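PDB 4LRL: HD domain protein from Enterococcus faecalis, which probably hydrolyses deoxyribonucleoside triphosphates to the deoxynucleoside and triphosphate, as an HD-domain phosphohydrolase under allosteric control by nucleotides. Local coordinates for residues P43-I48 against L212-Y217; S163-V168 against F312-Y317; F244-M249 against L412-G417; F295-Q300 against D334-I339. All coordinates share one frame; numbering follows the deposited sequence.

From the N terminus, the turn at 43-48 between strands 33-42 and 46-52 pairs with helix 206-219 to close interaction 1, a loop of 163 intervening residues that is largely helical. Inside that loop 163-168 opens interaction 2, which closes on 312-317, so the two loops cross. Interaction 3 opens at 244-249 after interaction 1 has closed, crosses interaction 2, and pairs strand 241-245 with strand 411-413. Interaction 4, nested within interaction 3 and also crossing interaction 2, joins the loop after helix 270-291 to the start of helix 338-348. Interaction 1 lies near the metal centre, interaction 2 joins the HD-domain range to the HD-associated range, and interactions 3 and 4 lie on opposite sides of the chain's centre.

Interaction 1 (P43-I48 against L212-Y217); sequences PVHNYI and LLRDAY
The turn of the N-terminal beta hairpin packs here on helix 206-219, which carries the nickel ligand Asp207, and Val44 enters the angle between Arg214 and Tyr217. Its CG2 stands over one face of the Arg214 guanidinium, 3.8 Å from NH2 and offset toward the rim, and lies 3.9 Å from Tyr217 CB. The other branch, CG1, reaches Leu213 CB at 4.2 Å. Pro43 meets the phenol instead: its CB is 3.5 Å from Tyr217 CE2, while its carbonyl carbon lies over one ring face. Tyr217 CG is anti to the backbone N (chi1 -174°), which directs the ring from the helix toward the proline.

In this HD fold, whose metal site is formed by His90, His134, Asp135 and Asp207, the polar side of the contact lies close to the bound nickel ion: the Arg214 side chain is about 9 Å from it. Arg214 NH1 comes within 3.5 Å of His45 CD2, with the imidazole and guanidinium planes 66° apart, an approach without a hydrogen bond between them. Both groups are held by Asp210 OD2, which forms a salt bridge with Arg214 NH1 and a hydrogen bond with His45 NE2. A second salt bridge joins Arg214 NH2 to Asp42. Tyr217 also stacks on Tyr217 of a second subunit.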
loop_
_atom_site.group_PDB
_atom_site.type_symbol
_atom_site.label_atom_id
_atom_site.label_comp_id
_atom_site.label_asym_id
_atom_site.label_seq_id
_atom_site.Cartn_x
_atom_site.Cartn_y
_atom_site.Cartn_z
ATOM N N PRO C 43 -13.364 -0.225 -4.458
ATOM C CA PRO C 43 -11.926 -0.384 -4.209
ATOM C C PRO C 43 -11.326 0.730 -3.342
ATOM O O PRO C 43 -10.288 0.525 -2.703
ATOM C CB PRO C 43 -11.321 -0.389 -5.617
ATOM C CG PRO C 43 -12.338 0.265 -6.484
ATOM C CD PRO C 43 -13.672 -0.051 -5.888
ATOM N N VAL C 44 -11.993 1.879 -3.296
ATOM C CA VAL C 44 -11.488 3.045 -2.568
ATOM C C VAL C 44 -11.930 3.083 -1.095
ATOM O O VAL C 44 -11.092 3.196 -0.188
ATOM C CB VAL C 44 -11.866 4.356 -3.306
ATOM C CG1 VAL C 44 -11.515 5.595 -2.474
ATOM C CG2 VAL C 44 -11.187 4.403 -4.664
ATOM N N HIS C 45 -13.241 2.980 -0.864
ATOM C CA HIS C 45 -13.804 3.050 0.489
ATOM C C HIS C 45 -14.152 1.676 1.043
ATOM O O HIS C 45 -14.839 1.570 2.068
ATOM C CB HIS C 45 -15.021 3.987 0.518
ATOM C CG HIS C 45 -14.723 5.359 0.004
ATOM N ND1 HIS C 45 -13.768 6.170 0.573
ATOM C CD2 HIS C 45 -15.227 6.053 -1.043
ATOM C CE1 HIS C 45 -13.699 7.307 -0.096
ATOM N NE2 HIS C 45 -14.577 7.264 -1.081
ATOM N N ASN C 46 -13.648 0.638 0.362
ATOM C CA ASN C 46 -13.915 -0.764 0.666
ATOM C C ASN C 46 -15.383 -1.135 0.468
ATOM O O ASN C 46 -15.678 -2.040 -0.315
ATOM C CB ASN C 46 -13.354 -1.167 2.035
ATOM C CG ASN C 46 -11.875 -0.827 2.172
ATOM O OD1 ASN C 46 -11.038 -1.305 1.402
ATOM N ND2 ASN C 46 -11.552 0.024 3.139
ATOM N N TYR C 47 -16.295 -0.415 1.124
ATOM C CA TYR C 47 -17.733 -0.632 0.979
ATOM C C TYR C 47 -18.515 0.674 0.906
ATOM O O TYR C 47 -18.198 1.647 1.611
ATOM C CB TYR C 47 -18.271 -1.445 2.152
ATOM C CG TYR C 47 -17.766 -2.864 2.208
ATOM C CD1 TYR C 47 -16.588 -3.178 2.887
ATOM C CD2 TYR C 47 -18.467 -3.896 1.589
ATOM C CE1 TYR C 47 -16.121 -4.482 2.948
ATOM C CE2 TYR C 47 -18.006 -5.206 1.645
ATOM C CZ TYR C 47 -16.834 -5.489 2.325
ATOM O OH TYR C 47 -16.371 -6.780 2.381
ATOM N N ILE C 48 -19.534 0.684 0.048
ATOM C CA ILE C 48 -20.558 1.719 0.071
ATOM C C ILE C 48 -21.739 1.108 0.830
ATOM O O ILE C 48 -22.166 -0.007 0.516
ATOM C CB ILE C 48 -21.004 2.141 -1.360
ATOM C CG1 ILE C 48 -19.803 2.469 -2.281
ATOM C CG2 ILE C 48 -22.046 3.283 -1.315
ATOM C CD1 ILE C 48 -18.819 3.537 -1.780
ATOM N N LEU C 212 -10.128 13.034 -5.282
ATOM C CA LEU C 212 -8.682 13.027 -5.030
ATOM C C LEU C 212 -8.181 11.613 -4.720
ATOM O O LEU C 212 -7.209 11.155 -5.315
ATOM C CB LEU C 212 -8.276 14.028 -3.950
ATOM C CG LEU C 212 -8.453 15.506 -4.363
ATOM C CD1 LEU C 212 -8.306 16.439 -3.150
ATOM C CD2 LEU C 212 -7.531 15.960 -5.521
ATOM N N LEU C 213 -8.881 10.917 -3.827
ATOM C CA LEU C 213 -8.503 9.570 -3.458
ATOM C C LEU C 213 -8.717 8.584 -4.600
ATOM O O LEU C 213 -7.847 7.752 -4.872
ATOM C CB LEU C 213 -9.287 9.121 -2.230
ATOM C CG LEU C 213 -8.950 9.781 -0.886
ATOM C CD1 LEU C 213 -10.051 9.476 0.146
ATOM C CD2 LEU C 213 -7.566 9.308 -0.385
ATOM N N ARG C 214 -9.882 8.677 -5.245
ATOM C CA ARG C 214 -10.275 7.755 -6.306
ATOM C C ARG C 214 -9.436 7.972 -7.573
ATOM O O ARG C 214 -8.988 7.010 -8.203
ATOM C CB ARG C 214 -11.773 7.909 -6.624
ATOM C CG ARG C 214 -12.314 6.917 -7.686
ATOM C CD ARG C 214 -13.867 6.961 -7.775
ATOM N NE ARG C 214 -14.475 6.943 -6.440
ATOM C CZ ARG C 214 -14.774 5.832 -5.776
ATOM N NH1 ARG C 214 -15.300 5.920 -4.568
ATOM N NH2 ARG C 214 -14.559 4.633 -6.317
ATOM N N ASP C 215 -9.239 9.235 -7.945
ATOM C CA ASP C 215 -8.380 9.540 -9.080
ATOM C C ASP C 215 -6.942 9.054 -8.838
ATOM O O ASP C 215 -6.319 8.516 -9.746
ATOM C CB ASP C 215 -8.419 11.021 -9.419
ATOM C CG ASP C 215 -9.795 11.476 -9.879
ATOM O OD1 ASP C 215 -10.667 10.614 -10.160
ATOM O OD2 ASP C 215 -10.012 12.700 -9.952
ATOM N N ALA C 216 -6.447 9.222 -7.612
ATOM C CA ALA C 216 -5.132 8.710 -7.243
ATOM C C ALA C 216 -5.102 7.193 -7.303
ATOM O O ALA C 216 -4.130 6.614 -7.806
ATOM C CB ALA C 216 -4.723 9.194 -5.853
ATOM N N TYR C 217 -6.168 6.562 -6.799
ATOM C CA TYR C 217 -6.240 5.114 -6.728
ATOM C C TYR C 217 -6.140 4.498 -8.120
ATOM O O TYR C 217 -5.406 3.527 -8.317
ATOM C CB TYR C 217 -7.519 4.643 -6.010
ATOM C CG TYR C 217 -7.566 3.137 -5.777
ATOM C CD1 TYR C 217 -7.044 2.573 -4.612
ATOM C CD2 TYR C 217 -8.113 2.277 -6.736
ATOM C CE1 TYR C 217 -7.068 1.178 -4.400
ATOM C CE2 TYR C 217 -8.147 0.900 -6.542
ATOM C CZ TYR C 217 -7.617 0.352 -5.372
ATOM O OH TYR C 217 -7.647 -1.013 -5.183
#

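Interaction 2 (S163-V168 against F312-Y317); sequences SPETEV and FTLQEY
The carboxylate of Glu165 and the carboxamide of Gln315 approach from opposite directions with their planes 31° apart. Glu165 OE1 comes within 3.1 Å of Gln315 CG and within 3.7 Å of Leu314 CB, so an acidic oxygen lies against aliphatic carbon. The amide nitrogen NE2 of Gln315 is also 3.6 Å from Glu165 CB, which sets it alongside the root of the glutamate chain. Gln315 is bent at chi2 (-68°), and this brings NE2 beside Glu165 CB.

Leu314 and Thr166 form the buried part. Leu314 CD2 lies 3.9 Å from Ser163 OG and equally 3.9 Å from Thr166 CG2, between the first and last residues of the type I turn 163-166. The leucine crosses Thr166 at about a right angle. Leu314 also touches Gln159 and Ile160 of helix 153-162.

Both segments lead into helices. Thr313 and Glu316 form a capping box, in which Thr313 N donates to Glu316 OE1 at 3.0 Å and the return bond is weak. Ser163 OG bonds to Gln159 O, and Thr166 caps the following helix.

No salt bridge and no clear hydrogen bond crosses between the segments; the contact combines the leucine packing with the aliphatic parts of an exposed glutamate and glutamine.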
loop_
_atom_site.group_PDB
_atom_site.type_symbol
_atom_site.label_atom_id
_atom_site.label_comp_id
_atom_site.label_asym_id
_atom_site.label_seq_id
_atom_site.Cartn_x
_atom_site.Cartn_y
_atom_site.Cartn_z
ATOM N N SER C 163 -37.187 18.156 -12.851
ATOM C CA SER C 163 -38.031 17.845 -14.021
ATOM C C SER C 163 -38.790 16.528 -13.860
ATOM O O SER C 163 -38.181 15.476 -13.653
ATOM C CB SER C 163 -37.227 17.816 -15.328
ATOM O OG SER C 163 -36.503 19.018 -15.523
ATOM N N PRO C 164 -40.129 16.591 -13.972
ATOM C CA PRO C 164 -41.018 15.454 -13.773
ATOM C C PRO C 164 -40.759 14.294 -14.727
ATOM O O PRO C 164 -41.073 13.155 -14.395
ATOM C CB PRO C 164 -42.401 16.049 -14.035
ATOM C CG PRO C 164 -42.245 17.497 -13.714
ATOM C CD PRO C 164 -40.879 17.832 -14.217
ATOM N N GLU C 165 -40.185 14.579 -15.892
ATOM C CA GLU C 165 -39.894 13.541 -16.877
ATOM C C GLU C 165 -38.847 12.513 -16.427
ATOM O O GLU C 165 -38.719 11.457 -17.050
ATOM C CB GLU C 165 -39.460 14.170 -18.200
ATOM C CG GLU C 165 -38.139 14.914 -18.132
ATOM C CD GLU C 165 -37.972 15.878 -19.274
ATOM O OE1 GLU C 165 -37.377 15.476 -20.297
ATOM O OE2 GLU C 165 -38.454 17.027 -19.162
ATOM N N THR C 166 -38.092 12.822 -15.367
ATOM C CA THR C 166 -37.057 11.904 -14.875
ATOM C C THR C 166 -37.525 10.943 -13.781
ATOM O O THR C 166 -38.446 11.229 -13.019
ATOM C CB THR C 166 -35.770 12.636 -14.397
ATOM O OG1 THR C 166 -36.046 13.427 -13.228
ATOM C CG2 THR C 166 -35.180 13.504 -15.523
ATOM N N GLU C 167 -36.859 9.796 -13.734
ATOM C CA GLU C 167 -36.996 8.812 -12.671
ATOM C C GLU C 167 -36.541 9.401 -11.332
ATOM O O GLU C 167 -37.152 9.123 -10.294
ATOM C CB GLU C 167 -36.147 7.591 -13.029
ATOM C CG GLU C 167 -36.535 6.281 -12.367
ATOM C CD GLU C 167 -36.005 5.078 -13.143
ATOM O OE1 GLU C 167 -36.174 5.033 -14.388
ATOM O OE2 GLU C 167 -35.426 4.172 -12.504
ATOM N N VAL C 168 -35.488 10.224 -11.366
ATOM C CA VAL C 168 -34.913 10.840 -10.161
ATOM C C VAL C 168 -35.892 11.775 -9.459
ATOM O O VAL C 168 -36.009 11.753 -8.227
ATOM C CB VAL C 168 -33.582 11.583 -10.464
ATOM C CG1 VAL C 168 -33.246 12.601 -9.375
ATOM C CG2 VAL C 168 -32.442 10.586 -10.633
ATOM N N PHE C 312 -31.621 21.525 -27.863
ATOM C CA PHE C 312 -31.800 20.178 -27.322
ATOM C C PHE C 312 -32.738 20.134 -26.118
ATOM O O PHE C 312 -32.914 21.129 -25.409
ATOM C CB PHE C 312 -30.448 19.550 -26.973
ATOM C CG PHE C 312 -29.730 20.232 -25.840
ATOM C CD1 PHE C 312 -29.910 19.801 -24.524
ATOM C CD2 PHE C 312 -28.860 21.296 -26.090
ATOM C CE1 PHE C 312 -29.245 20.426 -23.471
ATOM C CE2 PHE C 312 -28.194 21.927 -25.048
ATOM C CZ PHE C 312 -28.389 21.489 -23.730
ATOM N N THR C 313 -33.335 18.968 -25.899
ATOM C CA THR C 313 -34.160 18.730 -24.724
ATOM C C THR C 313 -33.370 17.909 -23.708
ATOM O O THR C 313 -32.301 17.362 -24.021
ATOM C CB THR C 313 -35.467 17.995 -25.086
ATOM O OG1 THR C 313 -35.155 16.733 -25.688
ATOM C CG2 THR C 313 -36.300 18.830 -26.060
ATOM N N LEU C 314 -33.891 17.845 -22.487
ATOM C CA LEU C 314 -33.286 17.037 -21.445
ATOM C C LEU C 314 -33.108 15.589 -21.904
ATOM O O LEU C 314 -32.014 15.030 -21.793
ATOM C CB LEU C 314 -34.115 17.112 -20.157
ATOM C CG LEU C 314 -33.578 16.321 -18.952
ATOM C CD1 LEU C 314 -32.093 16.576 -18.687
ATOM C CD2 LEU C 314 -34.413 16.614 -17.709
ATOM N N GLN C 315 -34.179 15.006 -22.440
ATOM C CA GLN C 315 -34.186 13.616 -22.915
ATOM C C GLN C 315 -33.123 13.314 -23.976
ATOM O O GLN C 315 -32.564 12.220 -23.997
ATOM C CB GLN C 315 -35.575 13.220 -23.441
ATOM C CG GLN C 315 -36.681 13.248 -22.398
ATOM C CD GLN C 315 -36.539 12.168 -21.327
ATOM O OE1 GLN C 315 -35.562 11.410 -21.305
ATOM N NE2 GLN C 315 -37.528 12.090 -20.436
ATOM N N GLU C 316 -32.861 14.288 -24.846
ATOM C CA GLU C 316 -31.828 14.163 -25.873
ATOM C C GLU C 316 -30.439 14.197 -25.263
ATOM O O GLU C 316 -29.523 13.498 -25.724
ATOM C CB GLU C 316 -31.979 15.259 -26.928
ATOM C CG GLU C 316 -33.026 14.927 -27.993
ATOM C CD GLU C 316 -33.582 16.155 -28.691
ATOM O OE1 GLU C 316 -33.179 17.284 -28.342
ATOM O OE2 GLU C 316 -34.432 15.988 -29.593
ATOM N N TYR C 317 -30.286 15.013 -24.227
ATOM C CA TYR C 317 -29.021 15.112 -23.513
ATOM C C TYR C 317 -28.701 13.816 -22.761
ATOM O O TYR C 317 -27.594 13.303 -22.860
ATOM C CB TYR C 317 -29.049 16.298 -22.554
ATOM C CG TYR C 317 -27.757 16.528 -21.800
ATOM C CD1 TYR C 317 -26.737 17.306 -22.340
ATOM C CD2 TYR C 317 -27.569 15.987 -20.523
ATOM C CE1 TYR C 317 -25.553 17.521 -21.636
ATOM C CE2 TYR C 317 -26.407 16.208 -19.808
ATOM C CZ TYR C 317 -25.403 16.969 -20.363
ATOM O OH TYR C 317 -24.255 17.182 -19.639
#

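Interaction 3 (F244-M249 against L412-G417); sequences FAMNGM and LMQKDG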
loop_
_atom_site.group_PDB
_atom_site.type_symbol
_atom_site.label_atom_id
_atom_site.label_comp_id
_atom_site.label_asym_id
_atom_site.label_seq_id
_atom_site.Cartn_x
_atom_site.Cartn_y
_atom_site.Cartn_z
ATOM N N PHE C 244 -12.660 21.919 11.407
ATOM C CA PHE C 244 -11.790 20.810 11.770
ATOM C C PHE C 244 -11.021 21.152 13.014
ATOM O O PHE C 244 -10.385 22.207 13.094
ATOM C CB PHE C 244 -10.841 20.455 10.610
ATOM C CG PHE C 244 -11.560 20.209 9.320
ATOM C CD1 PHE C 244 -11.986 21.283 8.529
ATOM C CD2 PHE C 244 -11.855 18.916 8.912
ATOM C CE1 PHE C 244 -12.687 21.065 7.360
ATOM C CE2 PHE C 244 -12.548 18.694 7.731
ATOM C CZ PHE C 244 -12.961 19.765 6.955
ATOM N N ALA C 245 -11.086 20.249 13.985
ATOM C CA ALA C 245 -10.393 20.433 15.253
ATOM C C ALA C 245 -8.932 20.779 14.986
ATOM O O ALA C 245 -8.289 20.166 14.117
ATOM C CB ALA C 245 -10.508 19.179 16.113
ATOM N N MET C 246 -8.425 21.772 15.718
ATOM C CA MET C 246 -7.038 22.236 15.569
ATOM C C MET C 246 -6.008 21.114 15.738
ATOM O O MET C 246 -4.932 21.165 15.143
ATOM C CB MET C 246 -6.743 23.400 16.532
ATOM C CG MET C 246 -5.411 24.115 16.300
ATOM S SD MET C 246 -5.231 24.880 14.662
ATOM C CE MET C 246 -3.454 25.070 14.621
ATOM N N ASN C 247 -6.336 20.094 16.528
ATOM C CA ASN C 247 -5.402 18.979 16.729
ATOM C C ASN C 247 -5.237 18.081 15.490
ATOM O O ASN C 247 -4.385 17.207 15.465
ATOM C CB ASN C 247 -5.749 18.156 17.978
ATOM C CG ASN C 247 -7.077 17.434 17.855
ATOM O OD1 ASN C 247 -7.129 16.277 17.454
ATOM N ND2 ASN C 247 -8.157 18.120 18.188
ATOM N N GLY C 248 -6.048 18.321 14.464
ATOM C CA GLY C 248 -5.946 17.587 13.210
ATOM C C GLY C 248 -5.427 18.398 12.037
ATOM O O GLY C 248 -5.595 17.995 10.886
ATOM N N MET C 249 -4.782 19.530 12.323
ATOM C CA MET C 249 -4.274 20.424 11.275
ATOM C C MET C 249 -3.372 19.720 10.237
ATOM O O MET C 249 -3.508 19.948 9.037
ATOM C CB MET C 249 -3.517 21.613 11.891
ATOM C CG MET C 249 -2.791 22.440 10.824
ATOM S SD MET C 249 -1.471 23.527 11.378
ATOM C CE MET C 249 -0.411 22.461 12.364
ATOM N N LEU C 412 -10.290 25.979 10.983
ATOM C CA LEU C 412 -9.791 25.138 12.067
ATOM C C LEU C 412 -10.358 25.663 13.369
ATOM O O LEU C 412 -10.343 26.879 13.614
ATOM C CB LEU C 412 -8.265 25.150 12.109
ATOM C CG LEU C 412 -7.531 24.564 10.898
ATOM C CD1 LEU C 412 -6.204 25.259 10.690
ATOM C CD2 LEU C 412 -7.321 23.070 11.047
ATOM N N MET C 413 -10.881 24.761 14.191
ATOM C CA MET C 413 -11.452 25.174 15.471
ATOM C C MET C 413 -10.532 24.964 16.671
ATOM O O MET C 413 -10.054 23.856 16.930
ATOM C CB MET C 413 -12.806 24.523 15.727
ATOM C CG MET C 413 -13.534 25.192 16.876
ATOM S SD MET C 413 -15.143 24.491 17.222
ATOM C CE MET C 413 -16.087 25.186 15.868
ATOM N N GLN C 414 -10.306 26.056 17.399
ATOM C CA GLN C 414 -9.441 26.058 18.568
ATOM C C GLN C 414 -10.202 25.483 19.758
ATOM O O GLN C 414 -11.429 25.401 19.737
ATOM C CB GLN C 414 -8.994 27.486 18.889
ATOM C CG GLN C 414 -8.486 28.315 17.704
ATOM C CD GLN C 414 -6.975 28.331 17.595
ATOM O OE1 GLN C 414 -6.301 27.341 17.883
ATOM N NE2 GLN C 414 -6.432 29.463 17.169
ATOM N N LYS C 415 -9.466 25.093 20.795
ATOM C CA LYS C 415 -10.055 24.639 22.057
ATOM C C LYS C 415 -11.054 25.647 22.638
ATOM O O LYS C 415 -11.984 25.263 23.345
ATOM C CB LYS C 415 -8.954 24.338 23.080
ATOM C CG LYS C 415 -9.369 23.347 24.162
ATOM C CD LYS C 415 -9.073 23.880 25.571
ATOM C CE LYS C 415 -9.178 22.787 26.636
ATOM N NZ LYS C 415 -10.569 22.283 26.826
ATOM N N ASP C 416 -10.864 26.929 22.329
ATOM C CA ASP C 416 -11.755 27.997 22.826
ATOM C C ASP C 416 -13.046 28.153 21.999
ATOM O O ASP C 416 -13.953 28.907 22.368
ATOM C CB ASP C 416 -10.993 29.331 22.965
ATOM C CG ASP C 416 -10.726 30.026 21.623
ATOM O OD1 ASP C 416 -10.551 29.352 20.588
ATOM O OD2 ASP C 416 -10.676 31.272 21.604
ATOM N N GLY C 417 -13.117 27.420 20.888
ATOM C CA GLY C 417 -14.290 27.423 20.019
ATOM C C GLY C 417 -14.219 28.444 18.899
ATOM O O GLY C 417 -15.148 28.557 18.097
#
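Phe244 and Leu412 sit side by side on two parallel strands, and the tight part of the contact is the backbone pairing that follows. Phe244 O accepts from Met413 N at 2.8 Å, with an N-H...O angle of 160°. The same oxygen is approached by Leu412 CA at 3.2 Å, a CA-H...O contact. Two residues on from Phe244, Met246 N donates to Met413 O at 2.9 Å, although Met246 has already left the strand for a 3-10 turn; Met413 is thus gripped through both its N and its O.

Leu412 fills the apolar side. Its CB is 4.0 Å from Met246 SD, and its CD2 lies 4.2 Å from Met249 CB and 4.4 Å from Phe244 CB. Met246 is bent at chi2 (60°), which carries the sulfur over the leucine.

Toward solvent the contact thins out. Gln414 lies beside Met246, pointing the same way, and its OE1 is 3.7 Å from Met246 CG; beyond it the type I turn 414-417 is mostly exposed.

The two strands are the central pair of a four-stranded mixed sheet, between 235-238 and 419-421. On the leucine side helix 422-425 contributes Leu422 and Val425, Phe244 packs on Ile231 of helix 228-234, and Met413 meets Arg236 and Tyr238 of strand 235-238.

Interaction 4 (F295-Q300 against D334-I339); sequences FDYDLQ and DVPDSI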
loop_
_atom_site.group_PDB
_atom_site.type_symbol
_atom_site.label_atom_id
_atom_site.label_comp_id
_atom_site.label_asym_id
_atom_site.label_seq_id
_atom_site.Cartn_x
_atom_site.Cartn_y
_atom_site.Cartn_z
ATOM N N PHE C 295 -21.820 21.407 -47.924
ATOM C CA PHE C 295 -21.402 20.087 -47.464
ATOM C C PHE C 295 -22.629 19.253 -47.102
ATOM O O PHE C 295 -23.106 19.304 -45.965
ATOM C CB PHE C 295 -20.459 20.224 -46.257
ATOM C CG PHE C 295 -19.828 18.930 -45.824
ATOM C CD1 PHE C 295 -18.656 18.479 -46.428
ATOM C CD2 PHE C 295 -20.401 18.164 -44.808
ATOM C CE1 PHE C 295 -18.068 17.280 -46.031
ATOM C CE2 PHE C 295 -19.826 16.964 -44.407
ATOM C CZ PHE C 295 -18.655 16.521 -45.014
ATOM N N ASP C 296 -23.143 18.486 -48.061
ATOM C CA ASP C 296 -24.369 17.717 -47.820
ATOM C C ASP C 296 -24.137 16.235 -47.477
ATOM O O ASP C 296 -25.070 15.423 -47.534
ATOM C CB ASP C 296 -25.375 17.877 -48.972
ATOM C CG ASP C 296 -26.830 17.672 -48.518
ATOM O OD1 ASP C 296 -27.067 17.567 -47.288
ATOM O OD2 ASP C 296 -27.734 17.616 -49.391
ATOM N N TYR C 297 -22.907 15.889 -47.097
ATOM C CA TYR C 297 -22.609 14.529 -46.649
ATOM C C TYR C 297 -23.223 14.242 -45.278
ATOM O O TYR C 297 -23.310 15.128 -44.424
ATOM C CB TYR C 297 -21.104 14.262 -46.621
ATOM C CG TYR C 297 -20.762 12.791 -46.569
ATOM C CD1 TYR C 297 -20.721 12.021 -47.735
ATOM C CD2 TYR C 297 -20.490 12.165 -45.353
ATOM C CE1 TYR C 297 -20.412 10.657 -47.688
ATOM C CE2 TYR C 297 -20.182 10.805 -45.292
ATOM C CZ TYR C 297 -20.142 10.059 -46.458
ATOM O OH TYR C 297 -19.833 8.719 -46.391
ATOM N N ASP C 298 -23.645 12.994 -45.092
ATOM C CA ASP C 298 -24.279 12.541 -43.861
ATOM C C ASP C 298 -23.232 12.218 -42.789
ATOM O O ASP C 298 -22.354 11.380 -43.009
ATOM C CB ASP C 298 -25.149 11.308 -44.165
ATOM C CG ASP C 298 -26.046 10.910 -43.001
ATOM O OD1 ASP C 298 -26.691 9.841 -43.107
ATOM O OD2 ASP C 298 -26.117 11.651 -41.992
ATOM N N LEU C 299 -23.329 12.886 -41.638
ATOM C CA LEU C 299 -22.450 12.608 -40.489
ATOM C C LEU C 299 -22.937 11.432 -39.648
ATOM O O LEU C 299 -22.201 10.936 -38.786
ATOM C CB LEU C 299 -22.312 13.832 -39.584
ATOM C CG LEU C 299 -21.577 15.055 -40.116
ATOM C CD1 LEU C 299 -21.910 16.262 -39.260
ATOM C CD2 LEU C 299 -20.082 14.817 -40.158
ATOM N N GLN C 300 -24.183 11.015 -39.886
ATOM C CA GLN C 300 -24.803 9.873 -39.207
ATOM C C GLN C 300 -24.674 9.959 -37.686
ATOM O O GLN C 300 -24.352 8.974 -37.013
ATOM C CB GLN C 300 -24.226 8.552 -39.735
ATOM C CG GLN C 300 -24.600 8.244 -41.185
ATOM C CD GLN C 300 -23.714 7.186 -41.822
ATOM O OE1 GLN C 300 -23.318 6.212 -41.182
ATOM N NE2 GLN C 300 -23.407 7.371 -43.104
ATOM N N ASP C 334 -14.356 7.839 -41.981
ATOM C CA ASP C 334 -14.628 7.565 -43.399
ATOM C C ASP C 334 -15.412 8.667 -44.137
ATOM O O ASP C 334 -15.751 8.514 -45.317
ATOM C CB ASP C 334 -15.323 6.209 -43.539
ATOM C CG ASP C 334 -14.516 5.076 -42.922
ATOM O OD1 ASP C 334 -13.267 5.108 -42.999
ATOM O OD2 ASP C 334 -15.132 4.153 -42.351
ATOM N N VAL C 335 -15.681 9.771 -43.438
ATOM C CA VAL C 335 -16.337 10.956 -44.002
ATOM C C VAL C 335 -15.373 11.724 -44.927
ATOM O O VAL C 335 -14.201 11.876 -44.592
ATOM C CB VAL C 335 -16.882 11.864 -42.853
ATOM C CG1 VAL C 335 -17.135 13.309 -43.318
ATOM C CG2 VAL C 335 -18.155 11.259 -42.267
ATOM N N PRO C 336 -15.855 12.200 -46.094
ATOM C CA PRO C 336 -14.945 12.865 -47.028
ATOM C C PRO C 336 -14.673 14.335 -46.684
ATOM O O PRO C 336 -14.980 15.246 -47.465
ATOM C CB PRO C 336 -15.651 12.715 -48.383
ATOM C CG PRO C 336 -17.085 12.658 -48.045
ATOM C CD PRO C 336 -17.204 12.048 -46.668
ATOM N N ASP C 337 -14.120 14.540 -45.499
ATOM C CA ASP C 337 -13.468 15.774 -45.144
ATOM C C ASP C 337 -12.147 15.363 -44.532
ATOM O O ASP C 337 -12.108 14.522 -43.632
ATOM C CB ASP C 337 -14.295 16.574 -44.142
ATOM C CG ASP C 337 -13.574 17.827 -43.665
ATOM O OD1 ASP C 337 -13.336 18.735 -44.497
ATOM O OD2 ASP C 337 -13.238 17.899 -42.459
ATOM N N SER C 338 -11.066 15.948 -45.027
ATOM C CA SER C 338 -9.717 15.599 -44.601
ATOM C C SER C 338 -9.505 15.844 -43.102
ATOM O O SER C 338 -9.042 14.965 -42.372
ATOM C CB SER C 338 -8.697 16.370 -45.455
ATOM O OG SER C 338 -7.395 16.323 -44.893
ATOM N N ILE C 339 -9.873 17.038 -42.652
ATOM C CA ILE C 339 -9.675 17.460 -41.276
ATOM C C ILE C 339 -10.460 16.600 -40.282
ATOM O O ILE C 339 -9.902 16.143 -39.275
ATOM C CB ILE C 339 -10.001 18.971 -41.117
ATOM C CG1 ILE C 339 -8.945 19.812 -41.848
ATOM C CG2 ILE C 339 -10.112 19.376 -39.639
ATOM C CD1 ILE C 339 -9.338 21.272 -42.063
#
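Pro336 lays its CD squarely on the ring of Tyr297: the carbon is 3.3 Å from the ring centroid and 4° off the normal, a CH-pi contact over the face. The proline side chain meets the tyrosine at about a right angle. Tyr297 has its CG anti to the backbone N (chi1 -163°), which extends the phenol ring toward the other segment and brings CE2 to 3.7 Å from Val335 CG2.

Phe295 adopts the same first torsion (chi1 -172°) but offers its edge. Near its plane lie Val335 CG1, 3.9 Å from CZ, and Pro336 O, 4.0 Å from CE1. Val335 touches both aromatic residues: CG1 lies nearest Phe295 CZ but also approaches Tyr297, and CG2 packs on Tyr297.

Two turns flank these groups. Pro336 is the centre of an inverse gamma turn, and Asp298 makes an Asx turn, its OD2 accepting from Gln300 N at 2.9 Å. Asp337 N-caps helix 338-348 through Leu340 N and forms a salt bridge with Arg285 of helix 270-291.

No hydrogen bond joins the two loops directly, consistent with a surface contact held mainly by apolar packing and the CH-pi contact, while the carboxylates of Asp298 and Asp337 are engaged by Gln300 N and by Leu340 N and Arg285.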